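Local coordinates for chitin binding protein (Streptomyces lividans, PDB 5FTZ) that probably cleaves chitin oxidatively as a copper-dependent AA10 lytic polysaccharide monooxygenase, at residues H91-K102 with H149-H158. Numbering follows the deposited sequence.
Sequences HATTDFKYYVTK and HVILAVWTVH. With CU (copper (II) ion), chain B; CU (copper (II) ion), chain C.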
ATOM      1  N   HIS A  91       7.837   0.986   9.569  1.00 15.50           N
ATOM      2  CA  HIS A  91       7.307   0.798   8.219  1.00 14.87           C
ATOM      3  C   HIS A  91       5.823   0.511   8.264  1.00 12.28           C
ATOM      4  O   HIS A  91       5.314  -0.064   9.253  1.00 12.25           O
ATOM      5  CB  HIS A  91       7.919  -0.444   7.604  1.00 15.24           C
ATOM      6  CG  HIS A  91       9.403  -0.425   7.489  1.00 17.69           C
ATOM      7  ND1 HIS A  91      10.080   0.552   6.794  1.00 21.14           N
ATOM      8  CD2 HIS A  91      10.349  -1.256   8.001  1.00 17.77           C
ATOM      9  CE1 HIS A  91      11.370   0.322   6.857  1.00 22.36           C
ATOM     10  NE2 HIS A  91      11.560  -0.757   7.600  1.00 19.57           N
ATOM     11  N   ALA A  92       5.107   0.898   7.230  1.00 11.13           N
ATOM     12  CA  ALA A  92       3.746   0.435   6.981  1.00 10.31           C
ATOM     13  C   ALA A  92       3.749  -1.091   7.120  1.00  9.82           C
ATOM     14  O   ALA A  92       4.611  -1.781   6.589  1.00  9.31           O
ATOM     15  CB  ALA A  92       3.271   0.837   5.598  1.00 11.06           C
ATOM     16  N   THR A  93       2.738  -1.621   7.817  1.00  9.10           N
ATOM     17  CA  THR A  93       2.750  -2.975   8.276  1.00  9.55           C
ATOM     18  C   THR A  93       1.512  -3.716   7.791  1.00 10.28           C
ATOM     19  O   THR A  93       0.375  -3.210   7.931  1.00 11.21           O
ATOM     20  CB  THR A  93       2.790  -2.967   9.818  1.00  9.40           C
ATOM     21  OG1 THR A  93       4.085  -2.389  10.174  1.00  9.97           O
ATOM     22  CG2 THR A  93       2.655  -4.377  10.411  1.00  9.53           C
ATOM     23  N   THR A  94       1.711  -4.967   7.354  1.00  9.50           N
ATOM     24  CA  THR A  94       0.647  -5.877   7.011  1.00 10.07           C
ATOM     25  C   THR A  94       0.143  -6.557   8.277  1.00  9.74           C
ATOM     26  O   THR A  94      -1.034  -6.417   8.600  1.00 10.30           O
ATOM     27  CB  THR A  94       1.103  -6.929   6.000  1.00 10.17           C
ATOM     28  OG1 THR A  94       1.495  -6.240   4.812  1.00 11.57           O
ATOM     29  CG2 THR A  94       0.024  -7.943   5.662  1.00 11.33           C
ATOM     30  N   ASP A  95       0.985  -7.266   9.025  1.00  9.41           N
ATOM     31  CA  ASP A  95       0.535  -7.943  10.238  1.00 10.52           C
ATOM     32  C   ASP A  95       1.702  -8.334  11.141  1.00  9.23           C
ATOM     33  O   ASP A  95       2.883  -8.200  10.791  1.00  9.25           O
ATOM     34  CB  ASP A  95      -0.352  -9.153   9.931  1.00 13.54           C
ATOM     35  CG  ASP A  95       0.372 -10.310   9.395  1.00 19.96           C
ATOM     36  OD1 ASP A  95       1.539 -10.254   9.103  1.00 23.99           O
ATOM     37  OD2 ASP A  95      -0.291 -11.376   9.282  1.00 31.84           O
ATOM     38  N   PHE A  96       1.310  -8.738  12.332  1.00  8.67           N
ATOM     39  CA  PHE A  96       2.187  -9.404  13.317  1.00  9.16           C
ATOM     40  C   PHE A  96       1.643 -10.778  13.587  1.00 10.30           C
ATOM     41  O   PHE A  96       0.417 -10.885  13.826  1.00  9.58           O
ATOM     42  CB  PHE A  96       2.270  -8.613  14.630  1.00  9.55           C
ATOM     43  CG  PHE A  96       2.839  -7.217  14.484  1.00  8.35           C
ATOM     44  CD1 PHE A  96       4.215  -6.981  14.547  1.00  8.81           C
ATOM     45  CD2 PHE A  96       2.031  -6.146  14.202  1.00  9.83           C
ATOM     46  CE1 PHE A  96       4.748  -5.710  14.384  1.00  9.03           C
ATOM     47  CE2 PHE A  96       2.541  -4.889  14.058  1.00  9.64           C
ATOM     48  CZ  PHE A  96       3.906  -4.670  14.130  1.00  9.20           C
ATOM     49  N   LYS A  97       2.481 -11.789  13.604  1.00  9.36           N
ATOM     50  CA  LYS A  97       2.037 -13.158  13.912  1.00  9.81           C
ATOM     51  C   LYS A  97       2.991 -13.738  14.917  1.00  9.16           C
ATOM     52  O   LYS A  97       4.220 -13.492  14.825  1.00  9.49           O
ATOM     53  CB  LYS A  97       2.000 -14.063  12.713  1.00 11.49           C
ATOM     54  CG  LYS A  97       0.981 -13.652  11.676  1.00 13.10           C
ATOM     55  CD  LYS A  97       1.053 -14.538  10.469  1.00 17.19           C
ATOM     56  CE  LYS A  97      -0.170 -14.345   9.588  1.00 22.01           C
ATOM     57  NZ  LYS A  97       0.260 -14.286   8.202  1.00 27.97           N
ATOM     58  N   TYR A  98       2.483 -14.511  15.845  1.00  7.44           N
ATOM     59  CA  TYR A  98       3.280 -15.103  16.900  1.00  7.55           C
ATOM     60  C   TYR A  98       3.020 -16.596  16.948  1.00  7.48           C
ATOM     61  O   TYR A  98       1.859 -17.018  16.960  1.00  7.67           O
ATOM     62  CB  TYR A  98       2.943 -14.480  18.257  1.00  8.27           C
ATOM     63  CG  TYR A  98       3.178 -13.023  18.326  1.00  8.24           C
ATOM     64  CD1 TYR A  98       2.176 -12.116  17.907  1.00  7.99           C
ATOM     65  CD2 TYR A  98       4.371 -12.483  18.791  1.00  8.14           C
ATOM     66  CE1 TYR A  98       2.375 -10.744  17.943  1.00  9.37           C
ATOM     67  CE2 TYR A  98       4.592 -11.107  18.843  1.00  8.59           C
ATOM     68  CZ  TYR A  98       3.604 -10.247  18.440  1.00  9.72           C
ATOM     69  OH  TYR A  98       3.800  -8.883  18.479  1.00 11.26           O
ATOM     70  N   TYR A  99       4.081 -17.393  16.939  1.00  6.94           N
ATOM     71  CA  TYR A  99       4.051 -18.855  16.843  1.00  7.36           C
ATOM     72  C   TYR A  99       4.754 -19.408  18.059  1.00  7.06           C
ATOM     73  O   TYR A  99       5.641 -18.757  18.605  1.00  8.17           O
ATOM     74  CB  TYR A  99       4.793 -19.381  15.612  1.00  8.55           C
ATOM     75  CG  TYR A  99       4.334 -18.827  14.269  1.00  9.44           C
ATOM     76  CD1 TYR A  99       4.744 -17.607  13.820  1.00  9.82           C
ATOM     77  CD2 TYR A  99       3.457 -19.528  13.487  1.00 10.35           C
ATOM     78  CE1 TYR A  99       4.335 -17.134  12.592  1.00 11.46           C
ATOM     79  CE2 TYR A  99       3.054 -19.039  12.222  1.00 12.33           C
ATOM     80  CZ  TYR A  99       3.496 -17.863  11.813  1.00 12.32           C
ATOM     81  OH  TYR A  99       3.149 -17.270  10.598  1.00 17.53           O
ATOM     82  N   VAL A 100       4.395 -20.607  18.514  1.00  7.20           N
ATOM     83  CA  VAL A 100       5.077 -21.267  19.577  1.00  7.42           C
ATOM     84  C   VAL A 100       5.546 -22.681  19.123  1.00  7.56           C
ATOM     85  O   VAL A 100       4.905 -23.289  18.242  1.00  8.45           O
ATOM     86  CB  VAL A 100       4.224 -21.351  20.840  1.00  8.31           C
ATOM     87  CG1 VAL A 100       3.041 -22.260  20.627  1.00  9.05           C
ATOM     88  CG2 VAL A 100       5.032 -21.726  22.064  1.00  8.69           C
ATOM     89  N   THR A 101       6.560 -23.201  19.733  1.00  7.34           N
ATOM     90  CA  THR A 101       6.980 -24.571  19.548  1.00  8.24           C
ATOM     91  C   THR A 101       5.950 -25.548  20.112  1.00  9.56           C
ATOM     92  O   THR A 101       5.095 -25.210  20.923  1.00 10.55           O
ATOM     93  CB  THR A 101       8.364 -24.770  20.156  1.00  8.25           C
ATOM     94  OG1 THR A 101       8.404 -24.169  21.462  1.00  8.14           O
ATOM     95  CG2 THR A 101       9.440 -24.167  19.243  1.00  8.26           C
ATOM     96  N   LYS A 102       6.046 -26.789  19.607  1.00 10.14           N
ATOM     97  CA  LYS A 102       5.162 -27.881  20.032  1.00 11.72           C
ATOM     98  C   LYS A 102       5.788 -28.685  21.135  1.00 10.79           C
ATOM     99  O   LYS A 102       7.001 -28.746  21.268  1.00 11.20           O
ATOM    100  CB  LYS A 102       4.972 -28.878  18.865  1.00 14.56           C
ATOM    101  CG  LYS A 102       4.209 -28.277  17.727  1.00 20.25           C
ATOM    102  CD  LYS A 102       4.018 -29.253  16.571  1.00 23.90           C
ATOM    103  CE  LYS A 102       5.301 -29.548  15.891  1.00 22.82           C
ATOM    104  NZ  LYS A 102       5.084 -29.842  14.438  1.00 26.96           N
ATOM    105  N   HIS A 149      10.500 -23.434  25.576  1.00  7.70           N
ATOM    106  CA  HIS A 149       9.784 -23.296  24.322  1.00  7.48           C
ATOM    107  C   HIS A 149      10.355 -22.039  23.650  1.00  7.59           C
ATOM    108  O   HIS A 149      11.053 -21.234  24.325  1.00  7.48           O
ATOM    109  CB  HIS A 149       8.263 -23.190  24.500  1.00  8.39           C
ATOM    110  CG  HIS A 149       7.650 -24.540  24.688  1.00  8.74           C
ATOM    111  ND1 HIS A 149       7.380 -25.389  23.641  1.00  9.10           N
ATOM    112  CD2 HIS A 149       7.313 -25.209  25.808  1.00  9.29           C
ATOM    113  CE1 HIS A 149       6.903 -26.529  24.110  1.00  9.81           C
ATOM    114  NE2 HIS A 149       6.860 -26.443  25.425  1.00  9.70           N
ATOM    115  N   VAL A 150      10.101 -21.903  22.375  1.00  7.38           N
ATOM    116  CA  VAL A 150      10.440 -20.701  21.622  1.00  7.59           C
ATOM    117  C   VAL A 150       9.175 -20.064  21.097  1.00  7.50           C
ATOM    118  O   VAL A 150       8.292 -20.767  20.563  1.00  8.29           O
ATOM    119  CB  VAL A 150      11.417 -21.017  20.491  1.00  8.58           C
ATOM    120  CG1 VAL A 150      11.568 -19.803  19.548  1.00 10.61           C
ATOM    121  CG2 VAL A 150      12.776 -21.461  21.078  1.00  8.84           C
ATOM    122  N   ILE A 151       9.040 -18.769  21.268  1.00  7.29           N
ATOM    123  CA  ILE A 151       8.049 -17.963  20.589  1.00  7.80           C
ATOM    124  C   ILE A 151       8.718 -17.267  19.449  1.00  8.20           C
ATOM    125  O   ILE A 151       9.750 -16.573  19.654  1.00  9.40           O
ATOM    126  CB  ILE A 151       7.323 -16.992  21.564  1.00  8.67           C
ATOM    127  CG1 ILE A 151       6.457 -17.770  22.572  1.00 10.18           C
ATOM    128  CG2 ILE A 151       6.543 -15.958  20.734  1.00  9.02           C
ATOM    129  CD1 ILE A 151       5.844 -17.001  23.722  1.00 11.29           C
ATOM    130  N   LEU A 152       8.195 -17.431  18.266  1.00  7.66           N
ATOM    131  CA  LEU A 152       8.639 -16.753  17.025  1.00  7.69           C
ATOM    132  C   LEU A 152       7.674 -15.662  16.699  1.00  7.95           C
ATOM    133  O   LEU A 152       6.472 -15.929  16.505  1.00  8.47           O
ATOM    134  CB  LEU A 152       8.763 -17.752  15.873  1.00  8.42           C
ATOM    135  CG  LEU A 152       9.079 -17.130  14.514  1.00  9.17           C
ATOM    136  CD1 LEU A 152      10.465 -16.576  14.467  1.00 10.31           C
ATOM    137  CD2 LEU A 152       8.854 -18.140  13.399  1.00 10.39           C
ATOM    138  N   ALA A 153       8.182 -14.433  16.602  1.00  7.14           N
ATOM    139  CA  ALA A 153       7.416 -13.265  16.220  1.00  7.46           C
ATOM    140  C   ALA A 153       7.818 -12.872  14.839  1.00  8.29           C
ATOM    141  O   ALA A 153       9.004 -12.804  14.533  1.00  8.93           O
ATOM    142  CB  ALA A 153       7.696 -12.164  17.230  1.00  7.81           C
ATOM    143  N   VAL A 154       6.826 -12.655  13.995  1.00  8.21           N
ATOM    144  CA  VAL A 154       7.045 -12.284  12.607  1.00  7.87           C
ATOM    145  C   VAL A 154       6.276 -11.013  12.285  1.00  7.81           C
ATOM    146  O   VAL A 154       5.057 -10.956  12.459  1.00  8.14           O
ATOM    147  CB  VAL A 154       6.657 -13.432  11.672  1.00  8.59           C
ATOM    148  CG1 VAL A 154       7.059 -13.028  10.243  1.00  9.23           C
ATOM    149  CG2 VAL A 154       7.330 -14.760  12.041  1.00  9.54           C
ATOM    150  N   TRP A 155       7.012  -9.995  11.844  1.00  7.58           N
ATOM    151  CA  TRP A 155       6.460  -8.695  11.454  1.00  7.50           C
ATOM    152  C   TRP A 155       6.550  -8.554   9.939  1.00  7.86           C
ATOM    153  O   TRP A 155       7.629  -8.470   9.412  1.00  8.48           O
ATOM    154  CB  TRP A 155       7.256  -7.609  12.165  1.00  7.63           C
ATOM    155  CG  TRP A 155       6.989  -6.219  11.671  1.00  8.30           C
ATOM    156  CD1 TRP A 155       5.811  -5.717  11.227  1.00  9.65           C
ATOM    157  CD2 TRP A 155       7.926  -5.122  11.640  1.00  8.94           C
ATOM    158  NE1 TRP A 155       5.965  -4.372  10.862  1.00 10.26           N
ATOM    159  CE2 TRP A 155       7.248  -3.992  11.161  1.00 10.10           C
ATOM    160  CE3 TRP A 155       9.274  -4.995  12.008  1.00 10.05           C
ATOM    161  CZ2 TRP A 155       7.894  -2.765  10.975  1.00 11.11           C
ATOM    162  CZ3 TRP A 155       9.870  -3.778  11.883  1.00 10.96           C
ATOM    163  CH2 TRP A 155       9.191  -2.691  11.360  1.00 12.00           C
ATOM    164  N   THR A 156       5.401  -8.552   9.261  1.00  8.64           N
ATOM    165  CA  THR A 156       5.394  -8.476   7.806  1.00  9.01           C
ATOM    166  C   THR A 156       5.154  -7.054   7.343  1.00  9.18           C
ATOM    167  O   THR A 156       4.208  -6.392   7.781  1.00  9.21           O
ATOM    168  CB  THR A 156       4.377  -9.414   7.211  1.00 10.50           C
ATOM    169  OG1 THR A 156       4.690 -10.775   7.593  1.00 12.39           O
ATOM    170  CG2 THR A 156       4.332  -9.309   5.672  1.00 11.87           C
ATOM    171  N   VAL A 157       6.045  -6.573   6.475  1.00  9.03           N
ATOM    172  CA  VAL A 157       6.019  -5.190   6.040  1.00  9.94           C
ATOM    173  C   VAL A 157       5.174  -5.018   4.776  1.00 10.57           C
ATOM    174  O   VAL A 157       5.369  -5.735   3.797  1.00 11.97           O
ATOM    175  CB  VAL A 157       7.463  -4.690   5.828  1.00 10.78           C
ATOM    176  CG1 VAL A 157       7.503  -3.266   5.313  1.00 11.23           C
ATOM    177  CG2 VAL A 157       8.239  -4.802   7.167  1.00 11.50           C
ATOM    178  N   HIS A 158       4.304  -4.044   4.808  1.00  9.58           N
ATOM    179  CA  HIS A 158       3.395  -3.758   3.702  1.00  9.16           C
ATOM    180  C   HIS A 158       4.174  -3.282   2.432  1.00  9.60           C
ATOM    181  O   HIS A 158       5.093  -2.514   2.500  1.00  9.57           O
ATOM    182  CB  HIS A 158       2.482  -2.663   4.183  1.00 10.23           C
ATOM    183  CG  HIS A 158       1.544  -2.087   3.138  1.00 10.68           C
ATOM    184  ND1 HIS A 158       0.317  -2.641   2.828  1.00 12.82           N
ATOM    185  CD2 HIS A 158       1.617  -0.907   2.489  1.00 10.87           C
ATOM    186  CE1 HIS A 158      -0.294  -1.861   1.938  1.00 12.06           C
ATOM    187  NE2 HIS A 158       0.484  -0.828   1.718  1.00 10.00           N
TER
HETATM  188 CU    CU B 202      13.155  -1.457   8.377  0.80 14.50          CU
HETATM  189 CU    CU C 203       0.104   0.298   0.176  0.50 12.59          CU
HETATM  190  O   HOH W   1      -0.737  -5.095   3.799  1.00 16.87           O
HETATM  191  O   HOH W   2       3.200  -7.438   2.836  1.00 22.41           O
HETATM  192  O   HOH W   3       3.640 -11.593  10.024  1.00 13.71           O
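The W155 indole lies wedged among T93, F96 and H91, and its atoms meet them in turn. With CG anti to the backbone N (chi1 169°), CB runs alongside F96, touching CE1 and CD1 of that ring. CD1 of W155 comes closest to it, 3.3 Å from F96 CE1, which sits over one face of the indole; the phenyl and the five-membered ring of W155 are tilted by only 12°, yet displaced laterally enough to share little area. NE1 points in the ring plane at T93 OG1, an almost straight hydrogen bond of 2.8 Å, and that hydroxyl in turn donates a hydrogen bond to the carbonyl O of H91, 2.8 Å from T93 OG1. At the far rim, CH2 of W155 reaches CD2 of the H91 imidazole at 3.8 Å. A leucine in place of W155 would probably leave T93 OG1 without its indole donor and open a gap beside F96 and H91. Beyond this cluster, antiparallel backbone bonds pair K97 with V154 and Y99 with L152, while a classic beta bulge sets two residues, T94 and D95, opposite T156. At the other end T101 OG1 is gripped twice, by V150 N and by H149 ND1, the latter 2.7 Å away. H158 NE2 holds a second copper at 1.9 Å, a site shared with D159 and with H158 and D159 of the second subunit. H91 NE2 binds the other copper, also at 1.9 Å, together with the N-terminal H1, whose amine is among the ligands: the histidine brace of lytic polysaccharide monooxygenases, carried at one end of the strands of their beta-sandwich core.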